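Local coordinates for LIP (Serratia marcescens, PDB 4A1R), which is a membrane-bound component of the type VI secretion system, a lipoprotein of the TssJ family with a beta-sandwich fold, at residues Tyr10-Asp15 with Leu131-Val136; Lys32-Leu37 with Ile95-Asn100. All blocks are in the same frame, centred on the assembly; numbering follows the deposited sequence.

Overall arrangement
Contact 1 and contact 2 sit in the two facing sheets of the beta-sandwich, their centres about 14 Å apart and each about 8 Å from the centre of the chain. Contact 1 pairs strands 9-16 and 130-138, the middle strands of a mixed four-stranded sheet; contact 2 joins strands 31-38 and 91-96, the middle pair of an antiparallel one. Along the chain contact 2 is nested inside the loop that contact 1 closes, and strand 31-38 directly follows strand 9-16, so the chain crosses from sheet to sheet between them. Phe14 CZ lies 3.9 Å from Ile33 CG2, and Leu12 CD1 4.0 Å from Val35 CG2; such side chains form the interior between the sheets, so both contacts share one core.

Contact 1 (Tyr10-Asp15 with Leu131-Val136); sequences YSLVFD and LEAHIV
In the conformer described here, the His134 ring has Val13 over one face: Val13 CB stands 4.2 Å from the ring centroid, 9° off the normal, a CH-pi contact made less certain by a second conformer of the histidine. Phe14 meets Ile135 obliquely, its CE2 3.6 Å from Ile135 CB, with Ile135 CG2 also close to CE2 and CD2; CG of Phe14, anti to the carbonyl carbon (chi1 -72°), sets the ring alongside its partner. On the same face as Phe14, Leu12 reaches Ala133 CB with CD2 at 3.7 Å.

The backbones run parallel in register from Tyr10-Leu131 to Asp15-Val136. Five hydrogen bonds alternate between them, from Ser11 N to Leu131 O (2.8 Å) through to Asp15 N to Ile135 O (3.1 Å); the straightest, Ile135 N to Val13 O, has an N-H...O angle of 172°.

This parallel pair forms the middle of the mixed sheet of the beta-sandwich, with Tyr10, Leu12 and Phe14 turned to its interior against strand 31-38. Phe14 also meets Phe70 edge-to-face, and Asp15 OD1 accepts a bond from Gly78 N. Strand 79-84 flanks 9-16, and strand 141-144 flanks 130-138.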
ATOM      1  N   TYR A  10     -10.684   4.485  -1.349  1.00 23.41           N
ATOM      2  CA  TYR A  10      -9.752   3.653  -2.137  1.00 24.63           C
ATOM      3  C   TYR A  10      -9.819   2.231  -1.635  1.00 26.93           C
ATOM      4  O   TYR A  10     -10.262   1.975  -0.494  1.00 24.02           O
ATOM      5  CB  TYR A  10      -8.306   4.181  -2.013  1.00 27.09           C
ATOM      6  CG  TYR A  10      -7.767   4.067  -0.596  1.00 24.06           C
ATOM      7  CD1 TYR A  10      -7.976   5.100   0.307  1.00 28.72           C
ATOM      8  CD2 TYR A  10      -7.082   2.917  -0.152  1.00 34.30           C
ATOM      9  CE1 TYR A  10      -7.553   5.011   1.622  1.00 38.85           C
ATOM     10  CE2 TYR A  10      -6.646   2.818   1.173  1.00 40.68           C
ATOM     11  CZ  TYR A  10      -6.881   3.887   2.051  1.00 38.39           C
ATOM     12  OH  TYR A  10      -6.459   3.895   3.361  1.00 38.43           O
ATOM     13  N   SER A  11      -9.368   1.296  -2.457  1.00 24.71           N
ATOM     14  CA  SER A  11      -9.084  -0.042  -1.947  1.00 27.17           C
ATOM     15  C   SER A  11      -8.025  -0.765  -2.761  1.00 28.88           C
ATOM     16  O   SER A  11      -7.813  -0.477  -3.966  1.00 23.00           O
ATOM     17  CB  SER A  11     -10.345  -0.883  -1.833  1.00 29.37           C
ATOM     18  OG  SER A  11     -10.719  -1.370  -3.084  1.00 30.46           O
ATOM     19  N   LEU A  12      -7.346  -1.683  -2.077  1.00 23.59           N
ATOM     20  CA  LEU A  12      -6.279  -2.487  -2.660  1.00 22.66           C
ATOM     21  C   LEU A  12      -6.651  -3.921  -2.480  1.00 28.71           C
ATOM     22  O   LEU A  12      -7.070  -4.339  -1.376  1.00 28.06           O
ATOM     23  CB  LEU A  12      -4.965  -2.207  -1.918  1.00 20.22           C
ATOM     24  CG  LEU A  12      -4.421  -0.781  -1.943  1.00 26.85           C
ATOM     25  CD1 LEU A  12      -3.097  -0.633  -1.210  1.00 26.08           C
ATOM     26  CD2 LEU A  12      -4.232  -0.357  -3.386  1.00 29.07           C
ATOM     27  N   VAL A  13      -6.488  -4.708  -3.540  1.00 21.92           N
ATOM     28  CA  VAL A  13      -6.777  -6.113  -3.448  1.00 20.99           C
ATOM     29  C   VAL A  13      -5.458  -6.882  -3.550  1.00 25.97           C
ATOM     30  O   VAL A  13      -4.709  -6.686  -4.506  1.00 28.34           O
ATOM     31  CB  VAL A  13      -7.678  -6.585  -4.597  1.00 23.88           C
ATOM     32  CG1 VAL A  13      -8.115  -8.018  -4.330  1.00 27.56           C
ATOM     33  CG2 VAL A  13      -8.893  -5.694  -4.751  1.00 31.24           C
ATOM     34  N   PHE A  14      -5.190  -7.769  -2.596  1.00 23.70           N
ATOM     35  CA  PHE A  14      -3.857  -8.390  -2.465  1.00 22.94           C
ATOM     36  C   PHE A  14      -3.937  -9.870  -2.778  1.00 24.27           C
ATOM     37  O   PHE A  14      -4.880 -10.565  -2.353  1.00 24.99           O
ATOM     38  CB  PHE A  14      -3.254  -8.175  -1.054  1.00 18.62           C
ATOM     39  CG  PHE A  14      -2.801  -6.783  -0.792  1.00 22.71           C
ATOM     40  CD1 PHE A  14      -3.700  -5.797  -0.348  1.00 20.46           C
ATOM     41  CD2 PHE A  14      -1.465  -6.434  -0.993  1.00 23.40           C
ATOM     42  CE1 PHE A  14      -3.280  -4.504  -0.119  1.00 22.89           C
ATOM     43  CE2 PHE A  14      -1.037  -5.132  -0.765  1.00 22.58           C
ATOM     44  CZ  PHE A  14      -1.936  -4.170  -0.308  1.00 22.83           C
ATOM     45  N   ASP A  15      -2.971 -10.312  -3.583  1.00 22.91           N
ATOM     46  CA  ASP A  15      -2.620 -11.716  -3.773  1.00 26.68           C
ATOM     47  C   ASP A  15      -1.196 -11.904  -3.213  1.00 24.40           C
ATOM     48  O   ASP A  15      -0.354 -11.011  -3.365  1.00 26.28           O
ATOM     49  CB  ASP A  15      -2.566 -12.069  -5.282  1.00 29.06           C
ATOM     50  CG  ASP A  15      -3.940 -12.167  -5.935  1.00 43.13           C
ATOM     51  OD1 ASP A  15      -4.970 -11.859  -5.292  1.00 39.19           O
ATOM     52  OD2 ASP A  15      -3.985 -12.582  -7.113  1.00 48.47           O
ATOM     53  N   LEU A 131     -11.556   4.158  -6.038  1.00 28.21           N
ATOM     54  CA  LEU A 131     -10.361   3.745  -6.773  1.00 25.62           C
ATOM     55  C   LEU A 131      -9.899   2.386  -6.289  1.00 27.33           C
ATOM     56  O   LEU A 131      -9.727   2.173  -5.079  1.00 29.53           O
ATOM     57  CB  LEU A 131      -9.235   4.739  -6.526  1.00 26.74           C
ATOM     58  CG  LEU A 131      -9.479   6.182  -6.953  1.00 37.06           C
ATOM     59  CD1 LEU A 131      -8.553   7.131  -6.215  1.00 42.44           C
ATOM     60  CD2 LEU A 131      -9.344   6.353  -8.456  1.00 34.47           C
ATOM     61  N   GLU A 132      -9.638   1.497  -7.234  1.00 25.40           N
ATOM     62  CA  GLU A 132      -9.165   0.158  -6.946  1.00 28.01           C
ATOM     63  C   GLU A 132      -7.843  -0.177  -7.655  1.00 34.52           C
ATOM     64  O   GLU A 132      -7.709  -0.032  -8.881  1.00 32.17           O
ATOM     65  CB  GLU A 132     -10.196  -0.880  -7.397  1.00 33.94           C
ATOM     66  CG  GLU A 132     -11.552  -0.820  -6.735  1.00 42.88           C
ATOM     67  CD  GLU A 132     -12.322  -2.117  -6.894  1.00 60.14           C
ATOM     68  OE1 GLU A 132     -11.739  -3.194  -6.618  1.00 65.41           O
ATOM     69  OE2 GLU A 132     -13.509  -2.062  -7.285  1.00 53.49           O
ATOM     70  N   ALA A 133      -6.886  -0.675  -6.879  1.00 35.56           N
ATOM     71  CA  ALA A 133      -5.644  -1.215  -7.434  1.00 34.79           C
ATOM     72  C   ALA A 133      -5.411  -2.659  -6.945  1.00 37.51           C
ATOM     73  O   ALA A 133      -6.001  -3.101  -5.946  1.00 29.30           O
ATOM     74  CB  ALA A 133      -4.468  -0.290  -7.116  1.00 26.05           C
ATOM     75  N   HIS A 134      -4.611  -3.406  -7.699  1.00 27.93           N
ATOM     76  CA  HIS A 134      -4.306  -4.788  -7.389  1.00 31.47           C
ATOM     77  C   HIS A 134      -2.813  -4.917  -7.191  1.00 28.76           C
ATOM     78  O   HIS A 134      -2.025  -4.463  -8.038  1.00 23.85           O
ATOM     79  CB  HIS A 134      -4.778  -5.699  -8.536  0.58 35.51           C
ATOM     80  CG  HIS A 134      -6.293  -5.785  -8.685  0.58 33.43           C
ATOM     81  ND1 HIS A 134      -6.949  -6.956  -8.740  0.58 38.53           N
ATOM     82  CD2 HIS A 134      -7.265  -4.790  -8.787  0.58 36.28           C
ATOM     83  CE1 HIS A 134      -8.269  -6.730  -8.869  0.58 34.93           C
ATOM     84  NE2 HIS A 134      -8.459  -5.403  -8.894  0.58 42.35           N
ATOM     85  N   ILE A 135      -2.430  -5.522  -6.070  1.00 26.55           N
ATOM     86  CA  ILE A 135      -1.023  -5.662  -5.655  1.00 27.66           C
ATOM     87  C   ILE A 135      -0.724  -7.137  -5.426  1.00 26.91           C
ATOM     88  O   ILE A 135      -1.551  -7.892  -4.874  1.00 26.61           O
ATOM     89  CB  ILE A 135      -0.702  -4.875  -4.349  1.00 29.72           C
ATOM     90  CG1 ILE A 135      -1.118  -3.405  -4.453  1.00 31.48           C
ATOM     91  CG2 ILE A 135       0.776  -4.987  -3.945  1.00 27.10           C
ATOM     92  CD1 ILE A 135      -0.435  -2.625  -5.564  1.00 32.35           C
ATOM     93  N   VAL A 136       0.457  -7.570  -5.848  1.00 25.54           N
ATOM     94  CA  VAL A 136       0.905  -8.910  -5.485  1.00 24.92           C
ATOM     95  C   VAL A 136       2.096  -8.810  -4.515  1.00 29.46           C
ATOM     96  O   VAL A 136       3.063  -8.072  -4.773  1.00 28.03           O
ATOM     97  CB  VAL A 136       1.314  -9.742  -6.711  1.00 36.44           C
ATOM     98  CG1 VAL A 136       1.756 -11.138  -6.269  1.00 31.76           C
ATOM     99  CG2 VAL A 136       0.151  -9.837  -7.700  1.00 31.71           C
TER

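Contact 2 (Lys32-Leu37 with Ile95-Asn100); sequences KIRVLL and IAEYQN
Arg34 and Ile95 exchange two backbone hydrogen bonds, Arg34 N to Ile95 O at 2.8 Å and Ile95 N to Arg34 O at 3.0 Å, which define a hydrogen-bonded pair in the antiparallel sheet of the beta-sandwich. Beyond the non-hydrogen-bonded pair Ile33-Ala96, Glu97 N gives a third bond to Lys32 O, at 2.8 Å with an N-H...O angle of 166°. Glu97 is also the centre of an inverse gamma turn, closed by a weak Tyr98 N to Ala96 O bond.

Water extends the pairing. One molecule accepts from Lys32 N and donates to Glu97 O; another, in the plane of the Arg34 guanidinium at its edge, accepts from NH1 and donates to Glu97 OE2. The latter bridge spans a gap too wide for a salt bridge, with Arg34 NH1 and Glu97 OE2 4.4 Å apart and the guanidinium and carboxylate planes turned 79° against each other. The opposite charges probably still attract each other across the water that bridges them, but each group has a direct partner elsewhere: Arg34 NH1 bonds to Leu52 O and Glu97 OE1 to Gln53 NE2, both on helix 49-60. Lys32 NZ likewise turns to Gln69 OE1 on the neighbouring strand 64-72.

The aliphatic part of Lys32 runs beside Glu97, both pointing the same way. With Lys32 CG anti to its own backbone nitrogen (chi1 179°), the lysine extends to a bend at chi3, and Lys32 CD comes within 3.4 Å of Glu97 OE1. Helix 49-60 packs over the face bearing Arg34, Leu36 and Ile95, while Ile33 lies on the reverse face, turned to the mixed sheet. Within the pair, Leu36 CD1 touches Ile95 CD1 at 4.0 Å, and Ile33 CD1 lies 3.9 Å from Ala96 CB.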
ATOM      1  N   LYS A  32       3.106  -9.338   7.083  1.00 18.81           N
ATOM      2  CA  LYS A  32       2.403  -8.142   7.551  1.00 18.98           C
ATOM      3  C   LYS A  32       2.453  -7.094   6.452  1.00 25.24           C
ATOM      4  O   LYS A  32       3.552  -6.754   5.968  1.00 21.72           O
ATOM      5  CB  LYS A  32       3.014  -7.565   8.849  1.00 18.14           C
ATOM      6  CG  LYS A  32       2.283  -6.291   9.342  1.00 25.73           C
ATOM      7  CD  LYS A  32       2.893  -5.704  10.626  1.00 24.51           C
ATOM      8  CE  LYS A  32       2.251  -6.329  11.868  1.00 31.18           C
ATOM      9  NZ  LYS A  32       2.342  -5.322  12.973  1.00 38.87           N
ATOM     10  N   ILE A  33       1.269  -6.575   6.101  1.00 21.26           N
ATOM     11  CA  ILE A  33       1.145  -5.521   5.104  1.00 19.12           C
ATOM     12  C   ILE A  33       0.658  -4.276   5.785  1.00 20.21           C
ATOM     13  O   ILE A  33      -0.337  -4.328   6.522  1.00 22.68           O
ATOM     14  CB  ILE A  33       0.147  -5.901   3.992  1.00 22.99           C
ATOM     15  CG1 ILE A  33       0.478  -7.271   3.360  1.00 22.76           C
ATOM     16  CG2 ILE A  33       0.055  -4.786   2.941  1.00 23.24           C
ATOM     17  CD1 ILE A  33       1.734  -7.288   2.500  1.00 21.78           C
ATOM     18  N   ARG A  34       1.354  -3.162   5.580  1.00 19.13           N
ATOM     19  CA  ARG A  34       0.825  -1.883   6.056  1.00 19.78           C
ATOM     20  C   ARG A  34       0.424  -0.980   4.901  1.00 22.28           C
ATOM     21  O   ARG A  34       1.049  -0.991   3.852  1.00 20.56           O
ATOM     22  CB  ARG A  34       1.838  -1.215   6.979  1.00 19.78           C
ATOM     23  CG  ARG A  34       2.215  -2.092   8.183  1.00 24.77           C
ATOM     24  CD  ARG A  34       3.264  -1.400   9.026  1.00 23.77           C
ATOM     25  NE  ARG A  34       2.775  -0.128   9.545  1.00 30.85           N
ATOM     26  CZ  ARG A  34       3.530   0.802  10.125  1.00 37.78           C
ATOM     27  NH1 ARG A  34       4.844   0.639  10.252  1.00 38.38           N
ATOM     28  NH2 ARG A  34       2.966   1.921  10.570  1.00 39.45           N
ATOM     29  N   VAL A  35      -0.629  -0.197   5.093  1.00 20.26           N
ATOM     30  CA  VAL A  35      -1.112   0.674   4.032  1.00 20.52           C
ATOM     31  C   VAL A  35      -1.203   2.028   4.674  1.00 24.48           C
ATOM     32  O   VAL A  35      -1.853   2.173   5.714  1.00 23.76           O
ATOM     33  CB  VAL A  35      -2.478   0.217   3.448  1.00 18.64           C
ATOM     34  CG1 VAL A  35      -3.037   1.283   2.499  1.00 24.30           C
ATOM     35  CG2 VAL A  35      -2.348  -1.101   2.708  1.00 22.46           C
ATOM     36  N   LEU A  36      -0.511   3.008   4.086  1.00 19.49           N
ATOM     37  CA  LEU A  36      -0.440   4.316   4.676  1.00 22.02           C
ATOM     38  C   LEU A  36      -1.027   5.366   3.724  1.00 30.10           C
ATOM     39  O   LEU A  36      -0.701   5.401   2.540  1.00 25.39           O
ATOM     40  CB  LEU A  36       1.020   4.670   5.038  1.00 19.45           C
ATOM     41  CG  LEU A  36       1.745   3.872   6.147  1.00 25.99           C
ATOM     42  CD1 LEU A  36       1.985   2.428   5.768  1.00 33.11           C
ATOM     43  CD2 LEU A  36       3.102   4.506   6.403  1.00 25.53           C
ATOM     44  N   LEU A  37      -1.885   6.235   4.252  1.00 26.54           N
ATOM     45  CA  LEU A  37      -2.347   7.355   3.471  1.00 25.05           C
ATOM     46  C   LEU A  37      -1.399   8.540   3.677  1.00 25.94           C
ATOM     47  O   LEU A  37      -1.123   8.955   4.821  1.00 28.93           O
ATOM     48  CB  LEU A  37      -3.788   7.703   3.877  1.00 29.30           C
ATOM     49  CG  LEU A  37      -4.489   8.715   2.991  1.00 31.18           C
ATOM     50  CD1 LEU A  37      -4.902   8.049   1.679  1.00 30.99           C
ATOM     51  CD2 LEU A  37      -5.707   9.246   3.735  1.00 37.52           C
ATOM     52  N   ILE A  95       3.761  -1.223   2.619  1.00 20.00           N
ATOM     53  CA  ILE A  95       4.957  -1.845   3.222  1.00 19.74           C
ATOM     54  C   ILE A  95       4.642  -3.333   3.425  1.00 18.41           C
ATOM     55  O   ILE A  95       3.552  -3.689   3.886  1.00 21.26           O
ATOM     56  CB  ILE A  95       5.294  -1.211   4.619  1.00 22.09           C
ATOM     57  CG1 ILE A  95       5.610   0.276   4.489  1.00 21.56           C
ATOM     58  CG2 ILE A  95       6.477  -1.935   5.308  1.00 21.45           C
ATOM     59  CD1 ILE A  95       5.750   1.025   5.798  1.00 22.49           C
ATOM     60  N   ALA A  96       5.575  -4.215   3.081  1.00 15.57           N
ATOM     61  CA  ALA A  96       5.388  -5.665   3.307  1.00 14.60           C
ATOM     62  C   ALA A  96       6.570  -6.067   4.195  1.00 18.49           C
ATOM     63  O   ALA A  96       7.710  -5.894   3.784  1.00 16.89           O
ATOM     64  CB  ALA A  96       5.491  -6.427   2.004  1.00 21.16           C
ATOM     65  N   GLU A  97       6.306  -6.574   5.392  1.00 17.85           N
ATOM     66  CA  GLU A  97       7.411  -6.836   6.359  1.00 19.75           C
ATOM     67  C   GLU A  97       7.996  -8.251   6.131  1.00 23.20           C
ATOM     68  O   GLU A  97       7.783  -9.186   6.928  1.00 20.72           O
ATOM     69  CB  GLU A  97       6.923  -6.634   7.800  1.00 20.71           C
ATOM     70  CG  GLU A  97       6.337  -5.228   8.045  1.00 18.54           C
ATOM     71  CD  GLU A  97       6.140  -4.850   9.522  1.00 24.24           C
ATOM     72  OE1 GLU A  97       6.321  -5.711  10.395  1.00 26.63           O
ATOM     73  OE2 GLU A  97       5.799  -3.667   9.788  1.00 25.22           O
ATOM     74  N   TYR A  98       8.675  -8.426   4.997  1.00 19.13           N
ATOM     75  CA  TYR A  98       9.369  -9.683   4.706  1.00 21.45           C
ATOM     76  C   TYR A  98      10.374 -10.007   5.827  1.00 22.53           C
ATOM     77  O   TYR A  98      11.058  -9.105   6.315  1.00 22.69           O
ATOM     78  CB  TYR A  98      10.172  -9.565   3.403  1.00 19.39           C
ATOM     79  CG  TYR A  98       9.308  -9.528   2.147  1.00 19.90           C
ATOM     80  CD1 TYR A  98       8.916 -10.710   1.511  1.00 18.64           C
ATOM     81  CD2 TYR A  98       8.884  -8.314   1.619  1.00 21.03           C
ATOM     82  CE1 TYR A  98       8.149 -10.677   0.363  1.00 20.05           C
ATOM     83  CE2 TYR A  98       8.095  -8.274   0.481  1.00 23.45           C
ATOM     84  CZ  TYR A  98       7.720  -9.460  -0.138  1.00 21.93           C
ATOM     85  OH  TYR A  98       6.931  -9.425  -1.281  1.00 28.35           O
ATOM     86  N   GLN A  99      10.518 -11.283   6.151  1.00 19.11           N
ATOM     87  CA  GLN A  99      11.568 -11.704   7.148  1.00 24.48           C
ATOM     88  C   GLN A  99      13.008 -11.542   6.653  1.00 29.91           C
ATOM     89  O   GLN A  99      13.951 -11.414   7.457  1.00 33.56           O
ATOM     90  CB  GLN A  99      11.388 -13.159   7.556  1.00 26.64           C
ATOM     91  CG  GLN A  99      10.036 -13.575   8.100  1.00 25.99           C
ATOM     92  CD  GLN A  99      10.056 -15.047   8.473  1.00 31.06           C
ATOM     93  OE1 GLN A  99      11.081 -15.717   8.309  1.00 41.85           O
ATOM     94  NE2 GLN A  99       8.957 -15.544   9.004  1.00 25.95           N
ATOM     95  N   ASN A 100      13.184 -11.556   5.338  1.00 27.26           N
ATOM     96  CA  ASN A 100      14.498 -11.374   4.739  1.00 29.40           C
ATOM     97  C   ASN A 100      14.426 -10.205   3.807  1.00 26.50           C
ATOM     98  O   ASN A 100      14.132 -10.366   2.633  1.00 30.78           O
ATOM     99  CB  ASN A 100      14.906 -12.621   3.952  1.00 35.43           C
ATOM    100  CG  ASN A 100      15.473 -13.700   4.835  1.00 39.70           C
ATOM    101  OD1 ASN A 100      14.821 -14.712   5.104  1.00 52.37           O
ATOM    102  ND2 ASN A 100      16.680 -13.473   5.323  1.00 35.87           N
TER
HETATM  103  O   HOH W   1       5.823  -9.979   8.360  1.00 24.64           O
HETATM  104  O   HOH W   2       4.888  -3.158  12.115  1.00 33.00           O
HETATM  105  O   HOH W   3       6.404  -1.234   8.844  1.00 24.49           O